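Local coordinates for ABC-type branched-chain amino acid transport systems periplasmic component-like protein (Thermomonospora curvata, PDB 4N03) that probably captures fatty acids for an ABC transporter as a member of the leucine-binding protein family, and was crystallised with palmitic acid bound, at residues Trp131-Leu136 against Gln399-Thr404; Thr146-Asp151 against Gly181-Arg186. All blocks are in the same frame, centred on the assembly; numbering follows the deposited sequence.

Interaction 1: residues Trp131-Leu136 against Gln399-Thr404. With PLM (palmitic acid), chain B.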
loop_
_atom_site.group_PDB
_atom_site.type_symbol
_atom_site.label_atom_id
_atom_site.label_comp_id
_atom_site.label_asym_id
_atom_site.label_seq_id
_atom_site.Cartn_x
_atom_site.Cartn_y
_atom_site.Cartn_z
ATOM N N TRP A 131 3.616 3.743 1.130
ATOM C CA TRP A 131 4.682 3.061 1.829
ATOM C C TRP A 131 6.048 3.756 1.756
ATOM O O TRP A 131 7.072 3.143 1.918
ATOM C CB TRP A 131 4.713 1.579 1.411
ATOM C CG TRP A 131 3.454 0.886 1.804
ATOM C CD1 TRP A 131 3.193 0.459 3.038
ATOM C CD2 TRP A 131 2.231 0.697 1.042
ATOM N NE1 TRP A 131 1.919 -0.043 3.137
ATOM C CE2 TRP A 131 1.292 0.135 1.912
ATOM C CE3 TRP A 131 1.840 0.983 -0.262
ATOM C CZ2 TRP A 131 -0.005 -0.196 1.505
ATOM C CZ3 TRP A 131 0.574 0.647 -0.659
ATOM C CH2 TRP A 131 -0.331 0.063 0.213
ATOM N N THR A 132 6.025 5.060 1.524
ATOM C CA THR A 132 7.236 5.814 1.600
ATOM C C THR A 132 7.761 5.898 3.034
ATOM O O THR A 132 7.032 6.052 4.002
ATOM C CB THR A 132 7.010 7.221 1.034
ATOM O OG1 THR A 132 8.257 7.924 1.026
ATOM C CG2 THR A 132 6.024 8.056 1.817
ATOM N N THR A 133 9.099 5.953 3.152
ATOM C CA THR A 133 9.753 6.237 4.418
ATOM C C THR A 133 9.476 7.666 4.871
ATOM O O THR A 133 9.632 7.961 6.061
ATOM C CB THR A 133 11.260 6.027 4.298
ATOM O OG1 THR A 133 11.761 6.782 3.188
ATOM C CG2 THR A 133 11.560 4.576 4.067
ATOM N N ALA A 134 9.004 8.528 3.971
ATOM C CA ALA A 134 8.672 9.866 4.362
ATOM C C ALA A 134 7.526 9.934 5.350
ATOM O O ALA A 134 7.292 10.963 5.948
ATOM C CB ALA A 134 8.425 10.725 3.141
ATOM N N LEU A 135 6.770 8.832 5.512
ATOM C CA LEU A 135 5.661 8.747 6.452
ATOM C C LEU A 135 6.004 8.053 7.755
ATOM O O LEU A 135 5.158 8.010 8.638
ATOM C CB LEU A 135 4.430 8.129 5.784
ATOM C CG LEU A 135 3.912 8.930 4.590
ATOM C CD1 LEU A 135 2.807 8.192 3.887
ATOM C CD2 LEU A 135 3.485 10.360 4.961
ATOM N N LEU A 136 7.225 7.514 7.879
ATOM C CA LEU A 136 7.711 7.051 9.159
ATOM C C LEU A 136 8.008 8.237 10.056
ATOM O O LEU A 136 8.144 9.381 9.582
ATOM C CB LEU A 136 8.969 6.189 8.996
ATOM C CG LEU A 136 8.765 4.853 8.270
ATOM C CD1 LEU A 136 10.129 4.180 8.170
ATOM C CD2 LEU A 136 7.776 3.950 9.010
ATOM N N GLN A 399 19.733 0.763 6.763
ATOM C CA GLN A 399 19.267 1.881 7.572
ATOM C C GLN A 399 18.127 2.593 6.920
ATOM O O GLN A 399 18.280 3.201 5.873
ATOM C CB GLN A 399 20.419 2.868 7.806
ATOM C CG GLN A 399 21.644 2.285 8.407
ATOM C CD GLN A 399 21.338 1.664 9.733
ATOM O OE1 GLN A 399 21.181 2.406 10.722
ATOM N NE2 GLN A 399 21.268 0.344 9.807
ATOM N N VAL A 400 16.935 2.485 7.521
ATOM C CA VAL A 400 15.746 3.012 6.902
ATOM C C VAL A 400 15.615 4.474 7.348
ATOM O O VAL A 400 15.592 4.757 8.543
ATOM C CB VAL A 400 14.493 2.202 7.310
ATOM C CG1 VAL A 400 13.276 2.778 6.642
ATOM C CG2 VAL A 400 14.672 0.739 6.927
ATOM N N PRO A 401 15.502 5.419 6.407
ATOM C CA PRO A 401 15.337 6.810 6.819
ATOM C C PRO A 401 13.988 7.059 7.447
ATOM O O PRO A 401 12.991 6.345 7.128
ATOM C CB PRO A 401 15.497 7.593 5.504
ATOM C CG PRO A 401 15.070 6.614 4.470
ATOM C CD PRO A 401 15.560 5.283 4.957
ATOM N N VAL A 402 13.873 8.028 8.330
ATOM C CA VAL A 402 12.707 8.288 9.095
ATOM C C VAL A 402 12.156 9.648 8.786
ATOM O O VAL A 402 12.720 10.655 9.169
ATOM C CB VAL A 402 13.008 8.158 10.600
ATOM C CG1 VAL A 402 11.735 8.434 11.389
ATOM C CG2 VAL A 402 13.528 6.766 10.913
ATOM N N GLY A 403 11.046 9.689 8.034
ATOM C CA GLY A 403 10.377 10.939 7.700
ATOM C C GLY A 403 10.885 11.672 6.467
ATOM O O GLY A 403 10.392 12.740 6.149
ATOM N N THR A 404 11.848 11.072 5.767
ATOM C CA THR A 404 12.365 11.534 4.510
ATOM C C THR A 404 12.618 10.309 3.641
ATOM O O THR A 404 12.504 9.182 4.134
ATOM C CB THR A 404 13.716 12.267 4.723
ATOM O OG1 THR A 404 14.660 11.356 5.317
ATOM C CG2 THR A 404 13.573 13.497 5.596
HETATM C C1 PLM B . 2.061 5.873 -3.562
HETATM O O1 PLM B . 2.670 5.483 -2.531
HETATM O O2 PLM B . 1.819 7.068 -3.835
HETATM C C2 PLM B . 1.426 4.828 -4.450
HETATM C C3 PLM B . 0.041 4.419 -3.784
HETATM C C4 PLM B . -0.605 3.223 -4.445
HETATM C C5 PLM B . -1.932 2.885 -3.857
HETATM C C6 PLM B . -2.662 1.624 -4.367
HETATM C C7 PLM B . -2.303 0.420 -3.504
HETATM C C8 PLM B . -2.793 -0.912 -4.001
HETATM C C9 PLM B . -2.709 -2.051 -3.003
HETATM C CA PLM B . -1.387 -2.855 -3.031
HETATM C CB PLM B . -1.349 -3.775 -1.746
HETATM C CC PLM B . -0.028 -3.577 -0.947
HETATM C CD PLM B . -0.112 -3.978 0.511
HETATM C CE PLM B . 1.139 -3.774 1.355
HETATM C CF PLM B . 0.772 -3.598 2.837
HETATM C CG PLM B . 0.604 -4.897 3.606
#
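A134 and G403 bring the two backbones to 3.9 Å between their CA atoms, where the short 3-10 turn at T133-L135 faces an irregular C-terminal tail that bends at G403 with a positive phi (87°). T133 carries most of the polar joining. Its carbonyl O takes the N-H of G403 at 3.0 Å, well off straight (143° at the hydrogen), and also that of L136 from the opposite face of the carbonyl plane. Its hydroxyl, held between backbone N and carbonyl carbon by chi1 of 53°, donates from OG1 to T404 O at 2.7 Å. That rotation leaves the CG2 methyl for V400, whose CG1 it meets at 3.6 Å, while the ring of P401 crosses the T133 side chain at a slant, with CG 3.6 Å from T133 OG1. L136 adds a second apolar branch: its CD1 reaches V400 CG1 at 3.8 Å, the two side chains roughly at right angles. Behind the turn, T132 OG1 accepts from A134 N in an ST turn. At the far end W131 lays one ring face against the palmitate chain, whose CE sits 3.6 Å above the ring plane, displaced toward the rim. Segment 131-136 follows the last strand of one lobe's sheet, and its chemistry is divided: an aromatic face for the lipid, and on the tail side two hydrogen bonds at T133, one accepted, one donated, backed by a small patch of methyls.

Interaction 2: residues Thr146-Asp151 against Gly181-Arg186. With PLM (palmitic acid), chain B.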
loop_
_atom_site.group_PDB
_atom_site.type_symbol
_atom_site.label_atom_id
_atom_site.label_comp_id
_atom_site.label_asym_id
_atom_site.label_seq_id
_atom_site.Cartn_x
_atom_site.Cartn_y
_atom_site.Cartn_z
ATOM N N THR A 146 5.988 -3.241 4.749
ATOM C CA THR A 146 7.323 -2.730 4.474
ATOM C C THR A 146 7.234 -1.334 3.873
ATOM O O THR A 146 6.169 -0.897 3.386
ATOM C CB THR A 146 7.988 -3.633 3.421
ATOM O OG1 THR A 146 7.058 -3.687 2.331
ATOM C CG2 THR A 146 8.269 -5.023 3.922
ATOM N N THR A 147 8.355 -0.628 3.864
ATOM C CA THR A 147 8.511 0.557 3.053
ATOM C C THR A 147 9.069 0.216 1.686
ATOM O O THR A 147 9.637 -0.851 1.466
ATOM C CB THR A 147 9.372 1.584 3.794
ATOM O OG1 THR A 147 10.567 0.986 4.286
ATOM C CG2 THR A 147 8.591 2.173 4.927
ATOM N N TYR A 148 8.925 1.154 0.752
ATOM C CA TYR A 148 9.236 0.877 -0.637
ATOM C C TYR A 148 10.664 0.484 -0.894
ATOM O O TYR A 148 10.999 -0.300 -1.757
ATOM C CB TYR A 148 8.917 2.073 -1.499
ATOM C CG TYR A 148 7.461 2.343 -1.698
ATOM C CD1 TYR A 148 6.557 1.348 -2.134
ATOM C CD2 TYR A 148 6.941 3.578 -1.437
ATOM C CE1 TYR A 148 5.216 1.631 -2.332
ATOM C CE2 TYR A 148 5.600 3.853 -1.651
ATOM C CZ TYR A 148 4.731 2.869 -2.109
ATOM O OH TYR A 148 3.384 3.080 -2.337
ATOM N N ASP A 149 11.592 1.152 -0.181
ATOM C CA ASP A 149 13.018 0.868 -0.251
ATOM C C ASP A 149 13.334 -0.564 0.136
ATOM O O ASP A 149 14.023 -1.256 -0.579
ATOM C CB ASP A 149 13.863 1.886 0.500
ATOM C CG ASP A 149 13.447 2.202 1.917
ATOM O OD1 ASP A 149 12.468 1.612 2.436
ATOM O OD2 ASP A 149 14.120 3.095 2.500
ATOM N N VAL A 150 12.800 -0.994 1.281
ATOM C CA VAL A 150 12.983 -2.361 1.714
ATOM C C VAL A 150 12.432 -3.345 0.703
ATOM O O VAL A 150 13.078 -4.361 0.431
ATOM C CB VAL A 150 12.290 -2.553 3.087
ATOM C CG1 VAL A 150 12.095 -4.026 3.475
ATOM C CG2 VAL A 150 13.078 -1.796 4.153
ATOM N N ASP A 151 11.279 -3.074 0.076
ATOM C CA ASP A 151 10.778 -3.967 -0.962
ATOM C C ASP A 151 11.749 -4.082 -2.140
ATOM O O ASP A 151 11.946 -5.169 -2.647
ATOM C CB ASP A 151 9.421 -3.529 -1.497
ATOM C CG ASP A 151 8.271 -3.855 -0.575
ATOM O OD1 ASP A 151 8.386 -4.725 0.288
ATOM O OD2 ASP A 151 7.216 -3.206 -0.818
ATOM N N GLY A 181 8.194 6.825 -5.796
ATOM C CA GLY A 181 9.239 6.285 -6.634
ATOM C C GLY A 181 10.623 6.526 -6.096
ATOM O O GLY A 181 11.493 5.699 -6.250
ATOM N N GLY A 182 10.806 7.694 -5.463
ATOM C CA GLY A 182 12.099 8.043 -4.888
ATOM C C GLY A 182 12.473 7.159 -3.732
ATOM O O GLY A 182 13.648 6.845 -3.545
ATOM N N SER A 183 11.506 6.735 -2.922
ATOM C CA SER A 183 11.784 5.799 -1.845
ATOM C C SER A 183 12.165 4.442 -2.402
ATOM O O SER A 183 13.113 3.807 -1.965
ATOM C CB SER A 183 10.610 5.739 -0.890
ATOM O OG SER A 183 10.771 4.784 0.128
ATOM N N ALA A 184 11.394 3.951 -3.388
ATOM C CA ALA A 184 11.757 2.711 -4.023
ATOM C C ALA A 184 13.196 2.785 -4.558
ATOM O O ALA A 184 13.972 1.862 -4.407
ATOM C CB ALA A 184 10.747 2.386 -5.103
ATOM N N LEU A 185 13.443 3.850 -5.298
ATOM C CA LEU A 185 14.755 4.074 -5.918
ATOM C C LEU A 185 15.923 4.077 -4.907
ATOM O O LEU A 185 16.972 3.527 -5.182
ATOM C CB LEU A 185 14.739 5.384 -6.687
ATOM C CG LEU A 185 16.016 5.765 -7.415
ATOM C CD1 LEU A 185 16.332 4.819 -8.543
ATOM C CD2 LEU A 185 15.888 7.172 -7.944
ATOM N N ARG A 186 15.654 4.630 -3.752
ATOM C CA ARG A 186 16.653 4.587 -2.689
ATOM C C ARG A 186 17.056 3.170 -2.377
ATOM O O ARG A 186 18.222 2.829 -2.169
ATOM C CB ARG A 186 16.156 5.326 -1.451
ATOM C CG ARG A 186 17.186 5.412 -0.350
ATOM C CD ARG A 186 16.604 6.014 0.888
ATOM N NE ARG A 186 17.590 6.096 1.950
ATOM C CZ ARG A 186 18.036 7.197 2.484
ATOM N NH1 ARG A 186 17.591 8.381 2.126
ATOM N NH2 ARG A 186 18.867 7.079 3.462
HETATM C C1 PLM B . 2.061 5.873 -3.562
HETATM O O1 PLM B . 2.670 5.483 -2.531
HETATM O O2 PLM B . 1.819 7.068 -3.835
HETATM C C2 PLM B . 1.426 4.828 -4.450
HETATM C C3 PLM B . 0.041 4.419 -3.784
HETATM C C4 PLM B . -0.605 3.223 -4.445
HETATM C C5 PLM B . -1.932 2.885 -3.857
HETATM C C6 PLM B . -2.662 1.624 -4.367
HETATM C C7 PLM B . -2.303 0.420 -3.504
HETATM C C8 PLM B . -2.793 -0.912 -4.001
HETATM C C9 PLM B . -2.709 -2.051 -3.003
HETATM C CA PLM B . -1.387 -2.855 -3.031
HETATM C CB PLM B . -1.349 -3.775 -1.746
HETATM C CC PLM B . -0.028 -3.577 -0.947
HETATM C CD PLM B . -0.112 -3.978 0.511
HETATM C CE PLM B . 1.139 -3.774 1.355
HETATM C CF PLM B . 0.772 -3.598 2.837
HETATM C CG PLM B . 0.604 -4.897 3.606
HETATM O O HOH W 1 13.186 5.475 1.298
#
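D149 and A184 are the closest backbone neighbours, CA to CA 4.4 Å, a very near approach of two helices: the first turn of helix 148-161 and an early part of helix 179-195. A184 offers only a methyl, its CB 4.1 Å from Y148 CB, and the backbone S183 O lies 3.2 Å from D149 CB. Y148 starts toward the neighbouring helix, then swings its ring away into the cleft, with CG anti to its carbonyl carbon (chi1 -72°). Its phenol OH there donates to O1 of the palmitate carboxylate at 2.5 Å, a short bond with O1 lying at the edge of the ring, in its plane. Helix 179-195 is the crossover of a beta-alpha-beta unit linking the parallel strands 170-176 and 198-204 in one of the two alpha/beta lobes of this periplasmic binding protein, and helix 148-161 leads into the first of those strands. Both oxygens of the D149 carboxylate accept hydrogen bonds. T147 OG1 donates to D149 OD1 at 2.7 Å, nearly along the C-O direction. V150 N reaches the same oxygen from the anti side, 34° out of plane; OD2 takes the hydroxyl of Y398 and, weakly, a water that also meets S183 OG at 2.8 Å. R186 runs extended beside D149, carboxylate and guanidinium planes 79° apart. With D149 OD2 4.6 Å from R186 NE there is no salt bridge, though the opposite charges probably favour each other; R186 NH1 instead donates to the carbonyl of F405.

In the fold
Interactions 1 and 2 lie about 9 Å apart between centres and meet directly: W131 O is 3.0 Å from Y148 N, a probable hydrogen bond joining the loop to the start of helix 148-161, and T133 CG2 packs 3.3 Å from D149 OD2. Both reach the same palmitate at different points. W131 of interaction 1 flanks the hydrocarbon chain near its methyl end, while Y148 of interaction 2 holds the carboxylate, together with Y84 and S109. The C-terminal tail ties into both, since P401 touches D149 and R186 as well as T133. Both contacts lie on the same side of the chain's centre, and each sends one aromatic side chain to the ligand.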